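Local coordinates for tapirin (Caldicellulosiruptor kristjanssonii, PDB 6N2B), which binds cellulose and probably helps to attach cells of this extremely thermophilic bacterium to plant biomass, at residues A[210-215]-A[416-421]; A[347-350]-A[354-357]; A[465-468]-A[472-475]. One frame throughout, in Å; residues are numbered along the deposited sequence.

Contact 1 of 3, residues A[210-215]-A[416-421]; sequences YSRGSF and DFDSRM
Apolar contact centres on Tyr210, whose phenol end reaches between Phe417 and Met421. With CG anti to the backbone N (chi1 -173°), the ring extends toward the short 3-10 turn 417-420. Its OH lies 3.7 Å from Phe417 CB, while CD2 of Phe417 sits at the edge of the tyrosine ring, near its plane. Met421 approaches from the opposite direction and brings its terminal methyl CE within 3.9 Å of Tyr210 CE1. Tyr229 stacks on both aromatic rings. Strand 207-211, the first in the modelled chain, is a rung of a beta-helix between strands 227-230 and 510-513, and the loop that follows helix 408-413 here lies against the outside of that solenoid. The charged contact is a salt bridge: Arg212 NH1 donates to Asp418 OD1 over 3.0 Å at a 152° angle. The carboxylate is met from above its plane, and the guanidinium and carboxylate planes stand 76° apart. Two waters extend the polar part. One donates to Phe417 O across 2.9 Å and also bonds to Tyr210 OH, tying the phenol to the turn's backbone. The other donates to Arg212 O and, weakly, to Asp418 OD2, which links the second carboxylate oxygen to the main chain of the arginine.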
ATOM      1  N   TYR A 210       7.354   1.934   6.140  1.00 17.65           N
ATOM      2  CA  TYR A 210       8.242   0.801   5.909  1.00 19.02           C
ATOM      3  C   TYR A 210       8.024  -0.172   7.053  1.00 16.12           C
ATOM      4  O   TYR A 210       8.342   0.140   8.202  1.00 24.25           O
ATOM      5  CB  TYR A 210       9.701   1.238   5.835  1.00 14.18           C
ATOM      6  CG  TYR A 210      10.642   0.123   5.441  1.00 21.31           C
ATOM      7  CD1 TYR A 210      11.137  -0.764   6.390  1.00 21.61           C
ATOM      8  CD2 TYR A 210      11.042  -0.044   4.116  1.00 22.10           C
ATOM      9  CE1 TYR A 210      11.992  -1.781   6.033  1.00 18.40           C
ATOM     10  CE2 TYR A 210      11.903  -1.061   3.746  1.00 13.41           C
ATOM     11  CZ  TYR A 210      12.376  -1.925   4.709  1.00 20.92           C
ATOM     12  OH  TYR A 210      13.246  -2.942   4.356  1.00 24.39           O
ATOM     13  N   SER A 211       7.482  -1.340   6.750  1.00 13.98           N
ATOM     14  CA  SER A 211       7.203  -2.349   7.765  1.00 15.50           C
ATOM     15  C   SER A 211       8.024  -3.595   7.457  1.00 21.46           C
ATOM     16  O   SER A 211       7.803  -4.255   6.433  1.00 20.15           O
ATOM     17  CB  SER A 211       5.714  -2.676   7.819  1.00 14.72           C
ATOM     18  OG  SER A 211       4.995  -1.626   8.426  1.00 17.90           O
ATOM     19  N   ARG A 212       8.977  -3.907   8.340  1.00 23.65           N
ATOM     20  CA  ARG A 212       9.772  -5.119   8.178  1.00 21.69           C
ATOM     21  C   ARG A 212       8.899  -6.356   8.324  1.00 19.02           C
ATOM     22  O   ARG A 212       9.052  -7.332   7.577  1.00 16.08           O
ATOM     23  CB  ARG A 212      10.916  -5.129   9.192  1.00 25.24           C
ATOM     24  CG  ARG A 212      11.813  -6.351   9.109  1.00 35.29           C
ATOM     25  CD  ARG A 212      13.170  -6.091   9.749  1.00 42.37           C
ATOM     26  NE  ARG A 212      13.315  -6.855  10.985  1.00 59.37           N
ATOM     27  CZ  ARG A 212      13.569  -8.162  11.046  1.00 67.94           C
ATOM     28  NH1 ARG A 212      13.740  -8.875   9.933  1.00 43.33           N
ATOM     29  NH2 ARG A 212      13.671  -8.752  12.234  1.00 79.52           N
ATOM     30  N   GLY A 213       7.970  -6.327   9.269  1.00 18.55           N
ATOM     31  CA  GLY A 213       6.992  -7.385   9.375  1.00 21.34           C
ATOM     32  C   GLY A 213       5.693  -6.986   8.709  1.00 25.90           C
ATOM     33  O   GLY A 213       5.694  -6.465   7.590  1.00 25.12           O
ATOM     34  N   SER A 214       4.581  -7.216   9.395  1.00 27.26           N
ATOM     35  CA  SER A 214       3.268  -6.896   8.871  1.00 24.74           C
ATOM     36  C   SER A 214       2.928  -5.428   9.139  1.00 28.85           C
ATOM     37  O   SER A 214       3.629  -4.718   9.869  1.00 23.96           O
ATOM     38  CB  SER A 214       2.217  -7.794   9.505  1.00 34.02           C
ATOM     39  OG  SER A 214       1.778  -7.225  10.733  1.00 38.15           O
ATOM     40  N   PHE A 215       1.822  -4.980   8.535  1.00 28.15           N
ATOM     41  CA  PHE A 215       1.358  -3.593   8.644  1.00 22.51           C
ATOM     42  C   PHE A 215      -0.163  -3.623   8.707  1.00 22.35           C
ATOM     43  O   PHE A 215      -0.831  -3.822   7.690  1.00 25.77           O
ATOM     44  CB  PHE A 215       1.836  -2.734   7.485  1.00 15.07           C
ATOM     45  CG  PHE A 215       1.200  -1.381   7.445  1.00 21.10           C
ATOM     46  CD1 PHE A 215       1.226  -0.557   8.555  1.00 23.10           C
ATOM     47  CD2 PHE A 215       0.581  -0.927   6.298  1.00 17.06           C
ATOM     48  CE1 PHE A 215       0.647   0.690   8.515  1.00 21.04           C
ATOM     49  CE2 PHE A 215      -0.004   0.315   6.257  1.00 16.11           C
ATOM     50  CZ  PHE A 215       0.024   1.127   7.362  1.00 22.23           C
ATOM     51  N   ASP A 416      16.402  -8.348  -1.775  1.00 35.18           N
ATOM     52  CA  ASP A 416      16.301  -8.824  -0.393  1.00 34.82           C
ATOM     53  C   ASP A 416      16.309  -7.606   0.536  1.00 32.76           C
ATOM     54  O   ASP A 416      17.340  -7.192   1.073  1.00 28.18           O
ATOM     55  CB  ASP A 416      17.429  -9.805  -0.092  1.00 35.30           C
ATOM     56  CG  ASP A 416      17.373 -10.365   1.325  1.00 41.13           C
ATOM     57  OD1 ASP A 416      16.462  -9.988   2.096  1.00 41.10           O
ATOM     58  OD2 ASP A 416      18.252 -11.190   1.664  1.00 37.47           O
ATOM     59  N   PHE A 417      15.113  -7.029   0.721  1.00 36.50           N
ATOM     60  CA  PHE A 417      14.961  -5.804   1.505  1.00 26.37           C
ATOM     61  C   PHE A 417      15.608  -5.942   2.873  1.00 31.54           C
ATOM     62  O   PHE A 417      16.276  -5.018   3.350  1.00 27.09           O
ATOM     63  CB  PHE A 417      13.477  -5.453   1.663  1.00 20.12           C
ATOM     64  CG  PHE A 417      12.878  -4.759   0.467  1.00 31.23           C
ATOM     65  CD1 PHE A 417      12.312  -5.495  -0.573  1.00 36.74           C
ATOM     66  CD2 PHE A 417      12.869  -3.373   0.381  1.00 25.80           C
ATOM     67  CE1 PHE A 417      11.760  -4.867  -1.676  1.00 21.72           C
ATOM     68  CE2 PHE A 417      12.314  -2.733  -0.728  1.00 23.90           C
ATOM     69  CZ  PHE A 417      11.760  -3.482  -1.752  1.00 26.23           C
ATOM     70  N   ASP A 418      15.430  -7.096   3.513  1.00 29.05           N
ATOM     71  CA  ASP A 418      15.969  -7.287   4.853  1.00 31.46           C
ATOM     72  C   ASP A 418      17.482  -7.231   4.862  1.00 30.06           C
ATOM     73  O   ASP A 418      18.079  -6.818   5.860  1.00 38.32           O
ATOM     74  CB  ASP A 418      15.506  -8.621   5.407  1.00 44.40           C
ATOM     75  CG  ASP A 418      14.373  -8.474   6.360  1.00 47.37           C
ATOM     76  OD1 ASP A 418      14.523  -7.651   7.293  1.00 70.26           O
ATOM     77  OD2 ASP A 418      13.347  -9.171   6.176  1.00 45.50           O
ATOM     78  N   SER A 419      18.115  -7.642   3.764  1.00 29.43           N
ATOM     79  CA  SER A 419      19.567  -7.691   3.709  1.00 31.24           C
ATOM     80  C   SER A 419      20.203  -6.311   3.829  1.00 28.77           C
ATOM     81  O   SER A 419      21.398  -6.217   4.126  1.00 30.97           O
ATOM     82  CB  SER A 419      20.008  -8.361   2.409  1.00 27.74           C
ATOM     83  OG  SER A 419      19.741  -7.535   1.295  1.00 31.13           O
ATOM     84  N   ARG A 420      19.436  -5.241   3.623  1.00 21.50           N
ATOM     85  CA  ARG A 420      20.007  -3.904   3.611  1.00 25.11           C
ATOM     86  C   ARG A 420      20.233  -3.321   5.003  1.00 27.83           C
ATOM     87  O   ARG A 420      20.836  -2.244   5.112  1.00 28.46           O
ATOM     88  CB  ARG A 420      19.109  -2.970   2.799  1.00 25.23           C
ATOM     89  CG  ARG A 420      18.685  -3.545   1.475  1.00 23.46           C
ATOM     90  CD  ARG A 420      19.877  -4.031   0.672  1.00 26.41           C
ATOM     91  NE  ARG A 420      20.851  -2.978   0.378  1.00 26.65           N
ATOM     92  CZ  ARG A 420      22.030  -3.199  -0.207  1.00 29.72           C
ATOM     93  NH1 ARG A 420      22.860  -2.198  -0.441  1.00 19.08           N
ATOM     94  NH2 ARG A 420      22.382  -4.434  -0.559  1.00 49.99           N
ATOM     95  N   MET A 421      19.780  -3.997   6.059  1.00 22.03           N
ATOM     96  CA  MET A 421      19.884  -3.479   7.414  1.00 20.73           C
ATOM     97  C   MET A 421      20.156  -4.630   8.359  1.00 27.30           C
ATOM     98  O   MET A 421      19.975  -5.804   8.015  1.00 29.99           O
ATOM     99  CB  MET A 421      18.615  -2.738   7.848  1.00 20.66           C
ATOM    100  CG  MET A 421      17.387  -3.640   8.009  1.00 28.96           C
ATOM    101  SD  MET A 421      15.814  -2.757   8.221  1.00 34.75           S
ATOM    102  CE  MET A 421      15.835  -1.651   6.801  1.00 14.88           C
TER
HETATM  103  O   HOH W   1      15.750  -2.317   2.522  0.85 18.32           O
HETATM  104  O   HOH W   2      11.109  -7.120   5.561  0.90 28.00           O

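Contact 2 of 3, residues A[347-350]-A[354-357]; sequences TTIK and TLYC
Ile349 and Leu355 meet across the inside of a bend in the chain, and the isoleucine makes nearly all of the contact from its side. Both CB atoms head toward the opposing segment, although the backbones stay well apart, with 7.0 Å between Ile349 CA and Thr354 CA. From CB the isoleucine divides. The short branch, CG2, stands anti to the backbone N and comes only loosely near the next strand, 4.4 Å from Thr354 N; the side chain of that threonine starts out away from the contact. The long branch begins at CG1, set beside the backbone N by a chi1 of -40°, and this atom carries the chain toward the leucine. Its last atom, CD1, does the real touching. It lies 3.7 Å from Leu355 CB and 3.8 Å from Leu355 CD2, so the methyl rests against the base of the leucine and one of its two branches. The two side chains run at about a right angle to each other, and the meeting is purely apolar. Neighbouring turns extend the packing: Ile349 also touches Ile330 and Ala374, and Leu355 touches Leu339 and Leu376. The backbone of 347-349, meanwhile, is hydrogen-bonded to the equivalent strands of the turns before and after, through Phe328 and Ile330 on one hand and Arg367 and Phe369 on the other. Consecutive strands of one turn, joined by a tight corner and paired not with each other but with their counterparts in adjacent turns, while their inward aliphatic side chains fill the interior, are the hallmark of a parallel beta-helix.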
ATOM      1  N   THR A 347     -15.510  -6.243 -16.396  1.00 23.29           N
ATOM      2  CA  THR A 347     -14.141  -5.928 -16.767  1.00 20.08           C
ATOM      3  C   THR A 347     -14.158  -5.325 -18.156  1.00 27.84           C
ATOM      4  O   THR A 347     -14.628  -5.970 -19.097  1.00 32.58           O
ATOM      5  CB  THR A 347     -13.248  -7.158 -16.743  1.00 16.45           C
ATOM      6  OG1 THR A 347     -13.303  -7.753 -15.445  1.00 29.85           O
ATOM      7  CG2 THR A 347     -11.825  -6.767 -17.055  1.00 19.83           C
ATOM      8  N   THR A 348     -13.643  -4.101 -18.276  1.00 25.98           N
ATOM      9  CA  THR A 348     -13.568  -3.367 -19.531  1.00 23.93           C
ATOM     10  C   THR A 348     -12.117  -3.280 -19.995  1.00 27.39           C
ATOM     11  O   THR A 348     -11.254  -2.786 -19.262  1.00 28.98           O
ATOM     12  CB  THR A 348     -14.157  -1.964 -19.377  1.00 23.61           C
ATOM     13  OG1 THR A 348     -15.522  -2.064 -18.962  1.00 37.10           O
ATOM     14  CG2 THR A 348     -14.095  -1.201 -20.697  1.00 25.00           C
ATOM     15  N   ILE A 349     -11.852  -3.748 -21.207  1.00 25.92           N
ATOM     16  CA  ILE A 349     -10.598  -3.463 -21.895  1.00 29.77           C
ATOM     17  C   ILE A 349     -10.798  -2.140 -22.621  1.00 28.57           C
ATOM     18  O   ILE A 349     -11.631  -2.044 -23.523  1.00 37.70           O
ATOM     19  CB  ILE A 349     -10.225  -4.590 -22.867  1.00 24.62           C
ATOM     20  CG1 ILE A 349     -10.531  -5.952 -22.235  1.00 28.16           C
ATOM     21  CG2 ILE A 349      -8.763  -4.497 -23.297  1.00 22.04           C
ATOM     22  CD1 ILE A 349      -9.773  -6.234 -20.934  1.00 25.07           C
ATOM     23  N   LYS A 350     -10.070  -1.109 -22.209  1.00 28.62           N
ATOM     24  CA  LYS A 350     -10.270   0.210 -22.789  1.00 30.27           C
ATOM     25  C   LYS A 350      -9.553   0.317 -24.128  1.00 32.96           C
ATOM     26  O   LYS A 350      -8.660  -0.474 -24.447  1.00 28.07           O
ATOM     27  CB  LYS A 350      -9.771   1.307 -21.848  1.00 31.69           C
ATOM     28  CG  LYS A 350     -10.518   1.391 -20.532  1.00 34.62           C
ATOM     29  CD  LYS A 350     -11.011   2.813 -20.274  1.00 38.74           C
ATOM     30  CE  LYS A 350     -12.291   3.128 -21.025  1.00 28.03           C
ATOM     31  NZ  LYS A 350     -12.557   4.595 -21.190  1.00 40.46           N
ATOM     32  N   THR A 354      -4.648  -4.169 -24.695  1.00 23.94           N
ATOM     33  CA  THR A 354      -4.709  -5.592 -25.001  1.00 24.10           C
ATOM     34  C   THR A 354      -4.608  -6.387 -23.710  1.00 22.41           C
ATOM     35  O   THR A 354      -3.672  -6.194 -22.932  1.00 31.89           O
ATOM     36  CB  THR A 354      -3.588  -6.033 -25.954  1.00 27.54           C
ATOM     37  OG1 THR A 354      -3.687  -5.318 -27.197  1.00 33.95           O
ATOM     38  CG2 THR A 354      -3.704  -7.505 -26.232  1.00 21.10           C
ATOM     39  N   LEU A 355      -5.565  -7.273 -23.481  1.00 25.69           N
ATOM     40  CA  LEU A 355      -5.479  -8.258 -22.412  1.00 24.86           C
ATOM     41  C   LEU A 355      -5.047  -9.600 -22.997  1.00 30.21           C
ATOM     42  O   LEU A 355      -5.589 -10.034 -24.018  1.00 39.28           O
ATOM     43  CB  LEU A 355      -6.828  -8.396 -21.701  1.00 20.67           C
ATOM     44  CG  LEU A 355      -6.961  -9.609 -20.763  1.00 25.98           C
ATOM     45  CD1 LEU A 355      -5.849  -9.612 -19.735  1.00 30.22           C
ATOM     46  CD2 LEU A 355      -8.311  -9.660 -20.057  1.00 19.61           C
ATOM     47  N   TYR A 356      -4.074 -10.252 -22.363  1.00 29.39           N
ATOM     48  CA  TYR A 356      -3.758 -11.650 -22.632  1.00 25.90           C
ATOM     49  C   TYR A 356      -4.045 -12.452 -21.378  1.00 28.06           C
ATOM     50  O   TYR A 356      -3.599 -12.077 -20.293  1.00 33.24           O
ATOM     51  CB  TYR A 356      -2.296 -11.857 -23.027  1.00 28.10           C
ATOM     52  CG  TYR A 356      -1.787 -10.957 -24.133  1.00 39.02           C
ATOM     53  CD1 TYR A 356      -1.425  -9.634 -23.865  1.00 26.58           C
ATOM     54  CD2 TYR A 356      -1.639 -11.434 -25.442  1.00 31.18           C
ATOM     55  CE1 TYR A 356      -0.941  -8.805 -24.859  1.00 27.51           C
ATOM     56  CE2 TYR A 356      -1.153 -10.605 -26.453  1.00 30.36           C
ATOM     57  CZ  TYR A 356      -0.808  -9.289 -26.152  1.00 36.11           C
ATOM     58  OH  TYR A 356      -0.337  -8.448 -27.135  1.00 29.22           O
ATOM     59  N   CYS A 357      -4.782 -13.548 -21.520  1.00 25.18           N
ATOM     60  CA  CYS A 357      -4.970 -14.467 -20.409  1.00 22.22           C
ATOM     61  C   CYS A 357      -4.972 -15.888 -20.936  1.00 30.33           C
ATOM     62  O   CYS A 357      -5.495 -16.144 -22.018  1.00 30.75           O
ATOM     63  CB  CYS A 357      -6.267 -14.189 -19.657  1.00 30.43           C
ATOM     64  SG  CYS A 357      -7.760 -14.179 -20.675  1.00 29.54           S
TER

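Contact 3 of 3, residues A[465-468]-A[472-475]; sequences EVNS and SFPS. With CA (calcium ion), chain C.
Val466 and Phe473 pack together where helix 459-470, which carries one ligand of the calcium site, ends and the chain turns back toward strand 478-483. The contact is a CH-pi interaction: Val466 CG1 lies over one face of the phenylalanine ring, 3.7 Å from its centroid and 18° off the normal. Having CG1 anti to the backbone N (chi1 166°) directs that methyl at the ring, and CB follows behind it, 3.9 Å from Phe473 CD2. One residue on, the Asn467 side chain crosses that of Phe473 at about a right angle, with OD1 against the backbone of Ser472 and ND2 at the edge of the ring, the amide and ring planes 72° apart. The polar partner of that ND2 is Ile463 O, a turn earlier in the helix. The backbones come close as well, Asn467 CA meeting Ser472 O at 3.5 Å in a CA-H...O contact. Toward the metal, Ser468 OG donates to Glu465 O across 2.6 Å. The calcium is also bound by the Asp429 side chain and by main-chain oxygens of Val431, Ala433 and Leu436. Glu465 supplies OE1 at 2.5 Å from the calcium ion, and its OE2 is hydrogen-bonded to Ser438 OG.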
ATOM      1  N   GLU A 465       8.722  12.646  25.607  1.00 16.86           N
ATOM      2  CA  GLU A 465      10.010  12.607  24.925  1.00 17.90           C
ATOM      3  C   GLU A 465      10.237  13.852  24.076  1.00 21.09           C
ATOM      4  O   GLU A 465      11.294  14.487  24.166  1.00 26.34           O
ATOM      5  CB  GLU A 465      10.117  11.353  24.064  1.00 17.17           C
ATOM      6  CG  GLU A 465      11.444  11.240  23.344  1.00 17.80           C
ATOM      7  CD  GLU A 465      12.506  10.641  24.242  1.00 25.42           C
ATOM      8  OE1 GLU A 465      12.117  10.206  25.352  1.00 26.12           O
ATOM      9  OE2 GLU A 465      13.702  10.596  23.848  1.00 19.25           O
ATOM     10  N   VAL A 466       9.262  14.223  23.244  1.00 14.66           N
ATOM     11  CA  VAL A 466       9.467  15.351  22.334  1.00 20.90           C
ATOM     12  C   VAL A 466       9.764  16.634  23.114  1.00 20.40           C
ATOM     13  O   VAL A 466      10.738  17.339  22.828  1.00 22.60           O
ATOM     14  CB  VAL A 466       8.255  15.515  21.391  1.00 29.09           C
ATOM     15  CG1 VAL A 466       8.287  16.855  20.697  1.00 19.31           C
ATOM     16  CG2 VAL A 466       8.216  14.394  20.339  1.00 17.27           C
ATOM     17  N   ASN A 467       8.940  16.949  24.117  1.00 17.56           N
ATOM     18  CA  ASN A 467       9.141  18.172  24.897  1.00 18.84           C
ATOM     19  C   ASN A 467      10.496  18.204  25.581  1.00 19.79           C
ATOM     20  O   ASN A 467      11.092  19.274  25.744  1.00 19.41           O
ATOM     21  CB  ASN A 467       8.062  18.308  25.972  1.00 20.06           C
ATOM     22  CG  ASN A 467       6.817  18.949  25.459  1.00 27.03           C
ATOM     23  OD1 ASN A 467       6.784  20.154  25.152  1.00 19.61           O
ATOM     24  ND2 ASN A 467       5.748  18.145  25.384  1.00 20.13           N
ATOM     25  N   SER A 468      10.966  17.057  26.059  1.00 22.76           N
ATOM     26  CA  SER A 468      12.253  17.055  26.733  1.00 23.32           C
ATOM     27  C   SER A 468      13.372  17.474  25.782  1.00 24.74           C
ATOM     28  O   SER A 468      14.298  18.191  26.180  1.00 25.96           O
ATOM     29  CB  SER A 468      12.530  15.675  27.310  1.00 22.65           C
ATOM     30  OG  SER A 468      12.782  14.760  26.247  1.00 28.79           O
ATOM     31  N   SER A 472       9.607  22.177  23.701  1.00 22.43           N
ATOM     32  CA  SER A 472       8.221  22.401  23.299  1.00 21.85           C
ATOM     33  C   SER A 472       7.829  21.251  22.385  1.00 24.96           C
ATOM     34  O   SER A 472       8.586  20.286  22.209  1.00 20.56           O
ATOM     35  CB  SER A 472       8.038  23.755  22.606  1.00 18.49           C
ATOM     36  OG  SER A 472       8.779  23.826  21.392  1.00 19.09           O
ATOM     37  N   PHE A 473       6.658  21.383  21.771  1.00 23.48           N
ATOM     38  CA  PHE A 473       6.114  20.365  20.869  1.00 20.68           C
ATOM     39  C   PHE A 473       5.230  21.106  19.872  1.00 23.18           C
ATOM     40  O   PHE A 473       4.002  21.159  20.019  1.00 19.45           O
ATOM     41  CB  PHE A 473       5.331  19.309  21.662  1.00 15.56           C
ATOM     42  CG  PHE A 473       4.973  18.065  20.885  1.00 15.85           C
ATOM     43  CD1 PHE A 473       4.975  18.043  19.490  1.00 26.48           C
ATOM     44  CD2 PHE A 473       4.605  16.912  21.558  1.00 13.86           C
ATOM     45  CE1 PHE A 473       4.628  16.894  18.791  1.00 18.09           C
ATOM     46  CE2 PHE A 473       4.262  15.750  20.862  1.00 17.40           C
ATOM     47  CZ  PHE A 473       4.279  15.740  19.488  1.00 15.94           C
ATOM     48  N   PRO A 474       5.831  21.756  18.872  1.00 32.03           N
ATOM     49  CA  PRO A 474       5.028  22.575  17.955  1.00 26.97           C
ATOM     50  C   PRO A 474       4.239  21.689  17.017  1.00 28.92           C
ATOM     51  O   PRO A 474       4.667  20.588  16.659  1.00 27.76           O
ATOM     52  CB  PRO A 474       6.071  23.409  17.200  1.00 24.78           C
ATOM     53  CG  PRO A 474       7.326  22.589  17.239  1.00 15.58           C
ATOM     54  CD  PRO A 474       7.254  21.703  18.468  1.00 24.69           C
ATOM     55  N   SER A 475       3.061  22.173  16.630  1.00 30.90           N
ATOM     56  CA  SER A 475       2.176  21.353  15.817  1.00 21.44           C
ATOM     57  C   SER A 475       2.790  21.016  14.466  1.00 24.87           C
ATOM     58  O   SER A 475       2.426  19.995  13.870  1.00 31.44           O
ATOM     59  CB  SER A 475       0.841  22.066  15.632  1.00 28.48           C
ATOM     60  OG  SER A 475       0.984  23.202  14.794  1.00 40.24           O
TER
HETATM   61 CA    CA C 601      14.132   9.274  26.461  1.00 51.62          CA

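Overall arrangement
Contact 1 opens first along the chain, on strand 207-211, and closes about 200 residues later at 416-421, after the chain has wound along the beta-helix and come back over its outside. Contact 2 is nested within that long loop, where it closes only a short corner between two strands of one turn. Contact 3 follows in series and closes an equally short bend, joining helix 459-470 to the segment that leads into strand 478-483. Contacts 2 and 3 lie on opposite sides of the chain's centre, their own centres 53 Å apart. Together the three sample the solenoid interior, the returning loop on its outer surface and the calcium-bearing region.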